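Local coordinates for protein AlkD2 (Streptococcus mutans, PDB 6M9M) that is of unknown function but belongs to the HEAT-like repeat family of DNA glycosylases and binds the nucleotide inosine-5'-monophosphate, at residues S118-R123 and S158-K163; A125-L130 and K163-A168; A168-S173 and S202-A207. All coordinates share one frame; numbering follows the deposited sequence. Where two conformers were deposited one is given.

Interaction 1 of 3, residues S118-R123 and S158-K163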
loop_
_atom_site.group_PDB
_atom_site.type_symbol
_atom_site.label_atom_id
_atom_site.label_comp_id
_atom_site.label_asym_id
_atom_site.label_seq_id
_atom_site.Cartn_x
_atom_site.Cartn_y
_atom_site.Cartn_z
ATOM N N SER A 118 7.118 0.236 -12.669
ATOM C CA SER A 118 6.477 -0.228 -13.891
ATOM C C SER A 118 5.167 -0.964 -13.621
ATOM O O SER A 118 4.283 -0.957 -14.472
ATOM C CB SER A 118 7.441 -1.141 -14.675
ATOM O OG SER A 118 7.836 -2.279 -13.893
ATOM N N ASN A 119 5.028 -1.627 -12.476
ATOM C CA ASN A 119 3.850 -2.434 -12.183
ATOM C C ASN A 119 2.799 -1.531 -11.551
ATOM O O ASN A 119 3.047 -0.911 -10.515
ATOM C CB ASN A 119 4.217 -3.608 -11.272
ATOM C CG ASN A 119 3.082 -4.612 -11.090
ATOM O OD1 ASN A 119 1.894 -4.285 -11.122
ATOM N ND2 ASN A 119 3.460 -5.854 -10.870
ATOM N N LEU A 120 1.637 -1.448 -12.189
ATOM C CA LEU A 120 0.558 -0.633 -11.665
ATOM C C LEU A 120 0.193 -1.016 -10.233
ATOM O O LEU A 120 -0.254 -0.162 -9.466
ATOM C CB LEU A 120 -0.653 -0.722 -12.596
ATOM C CG LEU A 120 -1.398 -2.070 -12.666
ATOM C CD1 LEU A 120 -2.486 -2.181 -11.598
ATOM C CD2 LEU A 120 -1.990 -2.297 -14.035
ATOM N N HIS A 121 0.384 -2.284 -9.851
ATOM C CA HIS A 121 0.063 -2.685 -8.486
ATOM C C HIS A 121 1.057 -2.120 -7.483
ATOM O O HIS A 121 0.689 -1.857 -6.336
ATOM C CB HIS A 121 0.004 -4.204 -8.377
ATOM C CG HIS A 121 -1.091 -4.821 -9.185
ATOM N ND1 HIS A 121 -0.875 -5.350 -10.435
ATOM C CD2 HIS A 121 -2.418 -4.954 -8.941
ATOM C CE1 HIS A 121 -2.018 -5.800 -10.921
ATOM N NE2 HIS A 121 -2.969 -5.571 -10.036
ATOM N N THR A 122 2.309 -1.942 -7.893
ATOM C CA THR A 122 3.286 -1.289 -7.024
ATOM C C THR A 122 2.906 0.168 -6.804
ATOM O O THR A 122 2.922 0.664 -5.674
ATOM C CB THR A 122 4.675 -1.387 -7.664
ATOM O OG1 THR A 122 4.989 -2.762 -7.953
ATOM C CG2 THR A 122 5.752 -0.789 -6.759
ATOM N N ARG A 123 2.539 0.867 -7.880
ATOM C CA ARG A 123 2.157 2.269 -7.762
ATOM C C ARG A 123 0.917 2.420 -6.892
ATOM O O ARG A 123 0.866 3.300 -6.021
ATOM C CB ARG A 123 1.899 2.851 -9.157
ATOM C CG ARG A 123 3.104 2.770 -10.088
ATOM C CD ARG A 123 2.997 3.660 -11.305
ATOM N NE ARG A 123 1.873 3.384 -12.190
ATOM C CZ ARG A 123 1.848 2.428 -13.109
ATOM N NH1 ARG A 123 2.870 1.582 -13.233
ATOM N NH2 ARG A 123 0.792 2.307 -13.884
ATOM N N SER A 158 -3.368 3.331 -15.565
ATOM C CA SER A 158 -4.192 2.320 -14.915
ATOM C C SER A 158 -5.372 2.952 -14.189
ATOM O O SER A 158 -5.189 3.823 -13.340
ATOM C CB SER A 158 -3.338 1.558 -13.898
ATOM O OG SER A 158 -4.139 0.864 -12.966
ATOM N N GLU A 159 -6.582 2.477 -14.487
ATOM C CA GLU A 159 -7.763 2.972 -13.781
ATOM C C GLU A 159 -7.703 2.648 -12.290
ATOM O O GLU A 159 -8.139 3.443 -11.449
ATOM C CB GLU A 159 -9.051 2.425 -14.395
ATOM C CG GLU A 159 -10.288 3.057 -13.768
ATOM C CD GLU A 159 -11.561 2.705 -14.494
ATOM O OE1 GLU A 159 -11.635 1.602 -15.072
ATOM O OE2 GLU A 159 -12.488 3.540 -14.494
ATOM N N TYR A 160 -7.178 1.474 -11.948
ATOM C CA TYR A 160 -7.009 1.075 -10.556
ATOM C C TYR A 160 -6.152 2.083 -9.815
ATOM O O TYR A 160 -6.488 2.508 -8.707
ATOM C CB TYR A 160 -6.366 -0.316 -10.571
ATOM C CG TYR A 160 -6.126 -1.033 -9.246
ATOM C CD1 TYR A 160 -7.182 -1.413 -8.432
ATOM C CD2 TYR A 160 -4.848 -1.446 -8.885
ATOM C CE1 TYR A 160 -6.963 -2.137 -7.254
ATOM C CE2 TYR A 160 -4.623 -2.164 -7.736
ATOM C CZ TYR A 160 -5.676 -2.508 -6.919
ATOM O OH TYR A 160 -5.409 -3.254 -5.777
ATOM N N VAL A 161 -5.035 2.478 -10.416
ATOM C CA VAL A 161 -4.200 3.520 -9.832
ATOM C C VAL A 161 -4.974 4.830 -9.730
ATOM O O VAL A 161 -4.966 5.495 -8.689
ATOM C CB VAL A 161 -2.895 3.687 -10.629
ATOM C CG1 VAL A 161 -2.091 4.866 -10.074
ATOM C CG2 VAL A 161 -2.047 2.414 -10.562
ATOM N N ARG A 162 -5.627 5.244 -10.824
ATOM C CA ARG A 162 -6.268 6.558 -10.846
ATOM C C ARG A 162 -7.348 6.696 -9.780
ATOM O O ARG A 162 -7.529 7.778 -9.218
ATOM C CB ARG A 162 -6.850 6.873 -12.221
ATOM C CG ARG A 162 -5.820 7.055 -13.314
ATOM C CD ARG A 162 -6.409 7.673 -14.566
ATOM N NE ARG A 162 -7.521 6.918 -15.138
ATOM C CZ ARG A 162 -7.410 5.901 -15.991
ATOM N NH1 ARG A 162 -6.223 5.468 -16.381
ATOM N NH2 ARG A 162 -8.502 5.312 -16.467
ATOM N N LYS A 163 -8.091 5.620 -9.495
ATOM C CA LYS A 163 -9.101 5.704 -8.446
ATOM C C LYS A 163 -8.453 5.964 -7.095
ATOM O O LYS A 163 -8.951 6.771 -6.304
ATOM C CB LYS A 163 -9.933 4.428 -8.419
ATOM C CG LYS A 163 -10.858 4.317 -9.623
ATOM C CD LYS A 163 -11.699 3.062 -9.585
ATOM C CE LYS A 163 -12.766 3.092 -10.665
ATOM N NZ LYS A 163 -13.590 1.857 -10.668
#
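Leu-120, Tyr-160 and Val-161 join the starts of helices 120-129 and 159-175, two neighbours in the HEAT-like helical array. The CA atoms of Leu-120 and Ser-158 lie 6.5 Å apart, placing first turn beside first turn. With CG of Leu-120 between its backbone N and carbonyl carbon (chi1 69°), the isobutyl group extends across the interface and CD1 comes 3.7 Å from Tyr-160 CD2. The same CD1 sits over the centre of the His-121 imidazole, 3.6 Å above the ring plane, so one methyl serves two aromatic side chains. His-121 and Tyr-160 also touch obliquely: their centroids are 5.7 Å apart, with the planes inclined at 58°. Beside them, Val-161 turns CG2 toward the opposing helix, 3.3 Å from Leu-120 O. Each helix start is capped from within its own segment. Asn-119 OD1 accepts from His-121 N, and ND1 of His-121 approaches OD1 in the carbonyl plane, on a lone pair, a bond that restrains the imidazole's rotation. Arg-123 brings NH2 to 4.2 Å from Ser-158 CB, while its NE forms a salt bridge with Asp-156. Ser-158 is the other N-cap, its OG accepting an almost straight bond from Val-161 N at 3.1 Å (171°).

Interaction 2 of 3, residues A125-L130 and K163-A168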
loop_
_atom_site.group_PDB
_atom_site.type_symbol
_atom_site.label_atom_id
_atom_site.label_comp_id
_atom_site.label_asym_id
_atom_site.label_seq_id
_atom_site.Cartn_x
_atom_site.Cartn_y
_atom_site.Cartn_z
ATOM N N ALA A 125 -0.162 0.330 -4.571
ATOM C CA ALA A 125 0.092 -0.020 -3.176
ATOM C C ALA A 125 0.604 1.181 -2.397
ATOM O O ALA A 125 0.224 1.395 -1.234
ATOM C CB ALA A 125 1.070 -1.180 -3.076
ATOM N N ALA A 126 1.461 1.989 -3.024
ATOM C CA ALA A 126 1.962 3.182 -2.345
ATOM C C ALA A 126 0.887 4.254 -2.217
ATOM O O ALA A 126 0.725 4.855 -1.145
ATOM C CB ALA A 126 3.178 3.730 -3.084
ATOM N N THR A 127 0.148 4.525 -3.296
ATOM C CA THR A 127 -0.865 5.572 -3.216
ATOM C C THR A 127 -1.940 5.211 -2.206
ATOM O O THR A 127 -2.358 6.055 -1.409
ATOM C CB THR A 127 -1.489 5.880 -4.588
ATOM O OG1 THR A 127 -2.156 4.728 -5.119
ATOM C CG2 THR A 127 -0.429 6.385 -5.572
ATOM N N GLU A 128 -2.419 3.969 -2.241
ATOM C CA GLU A 128 -3.500 3.537 -1.364
ATOM C C GLU A 128 -3.022 3.286 0.053
ATOM O O GLU A 128 -3.713 3.629 1.019
ATOM C CB GLU A 128 -4.137 2.266 -1.920
ATOM C CG GLU A 128 -5.387 1.807 -1.184
ATOM C CD GLU A 128 -6.625 2.652 -1.453
ATOM O OE1 GLU A 128 -6.619 3.483 -2.400
ATOM O OE2 GLU A 128 -7.611 2.452 -0.723
ATOM N N GLY A 129 -1.852 2.677 0.203
ATOM C CA GLY A 129 -1.407 2.260 1.521
ATOM C C GLY A 129 -1.162 3.405 2.478
ATOM O O GLY A 129 -1.338 3.250 3.682
ATOM N N LEU A 130 -0.780 4.570 1.964
ATOM C CA LEU A 130 -0.526 5.730 2.805
ATOM C C LEU A 130 -1.784 6.552 3.097
ATOM O O LEU A 130 -1.716 7.504 3.885
ATOM C CB LEU A 130 0.573 6.608 2.202
ATOM C CG LEU A 130 2.004 6.212 2.584
ATOM C CD1 LEU A 130 2.362 4.829 2.067
ATOM C CD2 LEU A 130 2.975 7.278 2.086
ATOM N N LYS A 163 -8.091 5.620 -9.495
ATOM C CA LYS A 163 -9.101 5.704 -8.446
ATOM C C LYS A 163 -8.453 5.964 -7.095
ATOM O O LYS A 163 -8.951 6.771 -6.304
ATOM C CB LYS A 163 -9.933 4.428 -8.419
ATOM C CG LYS A 163 -10.858 4.317 -9.623
ATOM C CD LYS A 163 -11.699 3.062 -9.585
ATOM C CE LYS A 163 -12.766 3.092 -10.665
ATOM N NZ LYS A 163 -13.590 1.857 -10.668
ATOM N N SER A 164 -7.323 5.317 -6.822
ATOM C CA SER A 164 -6.598 5.566 -5.576
ATOM C C SER A 164 -6.035 6.985 -5.530
ATOM O O SER A 164 -6.102 7.651 -4.494
ATOM C CB SER A 164 -5.516 4.506 -5.444
ATOM O OG SER A 164 -4.803 4.625 -4.251
ATOM N N VAL A 165 -5.513 7.470 -6.649
ATOM C CA VAL A 165 -4.981 8.830 -6.734
ATOM C C VAL A 165 -6.073 9.848 -6.446
ATOM O O VAL A 165 -5.907 10.745 -5.617
ATOM C CB VAL A 165 -4.367 9.054 -8.129
ATOM C CG1 VAL A 165 -4.022 10.516 -8.368
ATOM C CG2 VAL A 165 -3.135 8.193 -8.316
ATOM N N GLY A 166 -7.200 9.736 -7.145
ATOM C CA GLY A 166 -8.261 10.701 -6.946
ATOM C C GLY A 166 -8.825 10.678 -5.541
ATOM O O GLY A 166 -9.095 11.725 -4.952
ATOM N N ASN A 167 -9.022 9.484 -4.984
ATOM C CA ASN A 167 -9.534 9.389 -3.623
ATOM C C ASN A 167 -8.509 9.816 -2.584
ATOM O O ASN A 167 -8.897 10.346 -1.536
ATOM C CB ASN A 167 -10.056 7.982 -3.378
ATOM C CG ASN A 167 -11.399 7.752 -4.047
ATOM O OD1 ASN A 167 -12.294 8.579 -3.950
ATOM N ND2 ASN A 167 -11.522 6.662 -4.772
ATOM N N ALA A 168 -7.209 9.623 -2.853
ATOM C CA ALA A 168 -6.191 10.104 -1.922
ATOM C C ALA A 168 -6.177 11.628 -1.855
ATOM O O ALA A 168 -6.002 12.207 -0.773
ATOM C CB ALA A 168 -4.823 9.545 -2.299
#
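In the HEAT-like stack of helices, 120-129 and 159-175 run side by side in the same general direction, and here Thr-127 and Glu-128 meet Ser-164. The axes of the helical segments 125-129 and 163-168 approach to 8.8 Å at an angle of 31°. The tightest backbone point is between the CA atoms of Glu-128 and Ser-164, 5.6 Å apart, and the small serine is consistent with so close an approach. Ser-164 turns its hydroxyl anti to its backbone N, toward helix 120-129, where two oxygens of the opposing helix converge on it. Ser-164 OG donates to Glu-128 OE1 at 2.8 Å, on the lone pair that faces away from the other carboxylate oxygen. The bend of the glutamate at chi2 (74°) curls the carboxylate back to the serine, and OE1 also forms a salt bridge with Arg-131, so this oxygen is gripped twice. Thr-127 OG1 lies 2.8 Å from Ser-164 OG as well. It occupies the site between backbone N and carbonyl carbon (chi1 62°), within reach of Arg-124 O in the preceding turn, to which it is hydrogen-bonded. Thr-127 and Ser-164 were each modelled in two conformers, so this geometry describes one of them. Apolar contacts continue the seam toward helix 143-151: Thr-127 CG2 stands 4.3 Å from Val-165 CG2, and Val-165 in turn packs on Ile-150. One turn beyond Ser-164, the methyl CB of Ala-168 rests 4.4 Å from Thr-127 O, a carbonyl that accepts from Trp-133 NE1.

Interaction 3 of 3, residues A168-S173 and S202-A207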
loop_
_atom_site.group_PDB
_atom_site.type_symbol
_atom_site.label_atom_id
_atom_site.label_comp_id
_atom_site.label_asym_id
_atom_site.label_seq_id
_atom_site.Cartn_x
_atom_site.Cartn_y
_atom_site.Cartn_z
ATOM N N ALA A 168 -7.209 9.623 -2.853
ATOM C CA ALA A 168 -6.191 10.104 -1.922
ATOM C C ALA A 168 -6.177 11.628 -1.855
ATOM O O ALA A 168 -6.002 12.207 -0.773
ATOM C CB ALA A 168 -4.823 9.545 -2.299
ATOM N N LEU A 169 -6.382 12.296 -2.993
ATOM C CA LEU A 169 -6.507 13.748 -2.986
ATOM C C LEU A 169 -7.820 14.179 -2.338
ATOM O O LEU A 169 -7.862 15.192 -1.631
ATOM C CB LEU A 169 -6.400 14.295 -4.409
ATOM C CG LEU A 169 -5.037 14.171 -5.088
ATOM C CD1 LEU A 169 -5.149 14.507 -6.566
ATOM C CD2 LEU A 169 -3.989 15.061 -4.435
ATOM N N ARG A 170 -8.901 13.428 -2.579
ATOM C CA ARG A 170 -10.184 13.698 -1.931
ATOM C C ARG A 170 -10.051 13.651 -0.415
ATOM O O ARG A 170 -10.578 14.532 0.282
ATOM C CB ARG A 170 -11.205 12.678 -2.424
ATOM C CG ARG A 170 -12.652 12.944 -2.072
ATOM C CD ARG A 170 -13.486 11.754 -2.506
ATOM N NE ARG A 170 -14.934 11.822 -2.329
ATOM C CZ ARG A 170 -15.812 12.057 -3.307
ATOM N NH1 ARG A 170 -17.101 12.017 -3.037
ATOM N NH2 ARG A 170 -15.404 12.354 -4.533
ATOM N N ASP A 171 -9.328 12.651 0.114
ATOM C CA ASP A 171 -9.089 12.592 1.552
ATOM C C ASP A 171 -8.478 13.908 2.045
ATOM O O ASP A 171 -8.910 14.498 3.048
ATOM C CB ASP A 171 -8.033 11.532 1.911
ATOM C CG ASP A 171 -8.401 10.090 1.588
ATOM O OD1 ASP A 171 -9.577 9.683 1.594
ATOM O OD2 ASP A 171 -7.417 9.312 1.429
ATOM N N ILE A 172 -7.407 14.341 1.369
ATOM C CA ILE A 172 -6.634 15.500 1.807
ATOM C C ILE A 172 -7.473 16.760 1.726
ATOM O O ILE A 172 -7.335 17.656 2.567
ATOM C CB ILE A 172 -5.329 15.586 0.985
ATOM C CG1 ILE A 172 -4.452 14.366 1.255
ATOM C CG2 ILE A 172 -4.561 16.860 1.305
ATOM C CD1 ILE A 172 -3.291 14.233 0.287
ATOM N N SER A 173 -8.353 16.849 0.728
ATOM C CA SER A 173 -9.146 18.049 0.525
ATOM C C SER A 173 -10.055 18.361 1.700
ATOM O O SER A 173 -10.442 19.525 1.871
ATOM C CB SER A 173 -10.015 17.903 -0.724
ATOM O OG SER A 173 -11.131 17.058 -0.480
ATOM N N SER A 202 -12.283 16.605 -6.437
ATOM C CA SER A 202 -12.798 17.967 -6.363
ATOM C C SER A 202 -14.165 18.099 -5.698
ATOM O O SER A 202 -14.685 19.220 -5.607
ATOM C CB SER A 202 -12.869 18.576 -7.773
ATOM O OG SER A 202 -13.791 17.857 -8.580
ATOM N N LYS A 203 -14.747 17.011 -5.196
ATOM C CA LYS A 203 -16.108 17.068 -4.665
ATOM C C LYS A 203 -16.272 18.112 -3.563
ATOM O O LYS A 203 -17.325 18.757 -3.463
ATOM C CB LYS A 203 -16.502 15.682 -4.147
ATOM C CG LYS A 203 -17.852 15.625 -3.422
ATOM C CD LYS A 203 -18.989 16.029 -4.309
ATOM C CE LYS A 203 -20.339 15.613 -3.726
ATOM N NZ LYS A 203 -20.603 16.120 -2.351
ATOM N N PHE A 204 -15.271 18.270 -2.704
ATOM C CA PHE A 204 -15.378 19.135 -1.537
ATOM C C PHE A 204 -14.606 20.438 -1.691
ATOM O O PHE A 204 -14.305 21.101 -0.695
ATOM C CB PHE A 204 -14.982 18.372 -0.276
ATOM C CG PHE A 204 -15.799 17.136 -0.064
ATOM C CD1 PHE A 204 -17.137 17.234 0.307
ATOM C CD2 PHE A 204 -15.258 15.882 -0.277
ATOM C CE1 PHE A 204 -17.914 16.098 0.469
ATOM C CE2 PHE A 204 -16.025 14.755 -0.102
ATOM C CZ PHE A 204 -17.349 14.862 0.271
ATOM N N ILE A 205 -14.331 20.840 -2.925
ATOM C CA ILE A 205 -13.580 22.052 -3.228
ATOM C C ILE A 205 -14.524 23.048 -3.882
ATOM O O ILE A 205 -15.258 22.701 -4.815
ATOM C CB ILE A 205 -12.381 21.749 -4.145
ATOM C CG1 ILE A 205 -11.380 20.822 -3.452
ATOM C CG2 ILE A 205 -11.710 23.037 -4.576
ATOM C CD1 ILE A 205 -10.859 21.353 -2.136
ATOM N N ASP A 206 -14.503 24.282 -3.386
ATOM C CA ASP A 206 -15.214 25.404 -4.000
ATOM C C ASP A 206 -14.269 26.000 -5.038
ATOM O O ASP A 206 -13.549 26.966 -4.792
ATOM C CB ASP A 206 -15.597 26.411 -2.923
ATOM C CG ASP A 206 -16.437 27.547 -3.454
ATOM O OD1 ASP A 206 -17.381 27.288 -4.231
ATOM O OD2 ASP A 206 -16.167 28.699 -3.059
ATOM N N ALA A 207 -14.251 25.378 -6.215
ATOM C CA ALA A 207 -13.280 25.724 -7.250
ATOM C C ALA A 207 -13.415 27.173 -7.705
ATOM O O ALA A 207 -12.501 27.731 -8.314
ATOM C CB ALA A 207 -13.425 24.786 -8.444
ATOM O OXT ALA A 207 -14.438 27.820 -7.480
HETATM O O HOH W 1 -12.702 17.119 -2.696
HETATM O O HOH W 2 -12.999 20.880 1.694
#
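Packing comes first: Arg-170 and Ser-173 of helix 159-175 receive Lys-203, Phe-204 and Ile-205 of the C-terminal tail. The Arg-170 chain is extended from CG to NE and carries its guanidinium to the tail, where Lys-203 CB lies over one face, 3.5 Å from Arg-170 NH2. Phe-204 CE2 approaches Arg-170 NE at 3.8 Å, but the two planes are 79° apart, which rules out a parallel stack. Within the tail, Lys-203 CG stands 3.7 Å above the centre of the Phe-204 ring. Ile-205 adds CD1, 3.8 Å from Ser-173 CB.

The polar links between the segments run through two waters. Ser-173 OG, held between backbone N and carbonyl carbon (chi1 76°), donates to Arg-170 O at 2.7 Å and accepts from water 1, which in turn accepts from Phe-204 N. Water 2 links the carbonyls Ser-173 O and Phe-204 O, donating to both. Arg-170 NH2 adds a direct bond to Leu-200 O, just before the tail.

Arg-170, Lys-203, Phe-204 and Ile-205 also touch a crystal neighbour, so their exact pose may be influenced by the lattice. A type I turn, Ser-202 to Ile-205 (Ile-205 N to Ser-202 O 3.2 Å), after helix 192-201 sets the C-terminal tail against helix 159-175 of the HEAT-like array.

All three contacts use helix 159-175, taken from its N-terminal start in interaction 1, through Ser-164 in interaction 2, to Ser-173 in interaction 3. Interactions 1 and 2 bind the same pair of helices, their segments meet at Lys-163 and their centres are about 9 Å apart, making them two levels of one seam. The segments of interactions 2 and 3 overlap at Ala-168, but the centre of interaction 3 is about 14 Å from that of interaction 2 and about 20 Å from that of interaction 1. The seam borders the nucleotide site: the Tyr-160 side chain is about 6 Å from bound IMP and about 5 Å from that of Trp-85, a ligand-binding residue, whereas the Glu-128 side chain is about 8 Å from IMP. Interaction 3 lies away from this pocket.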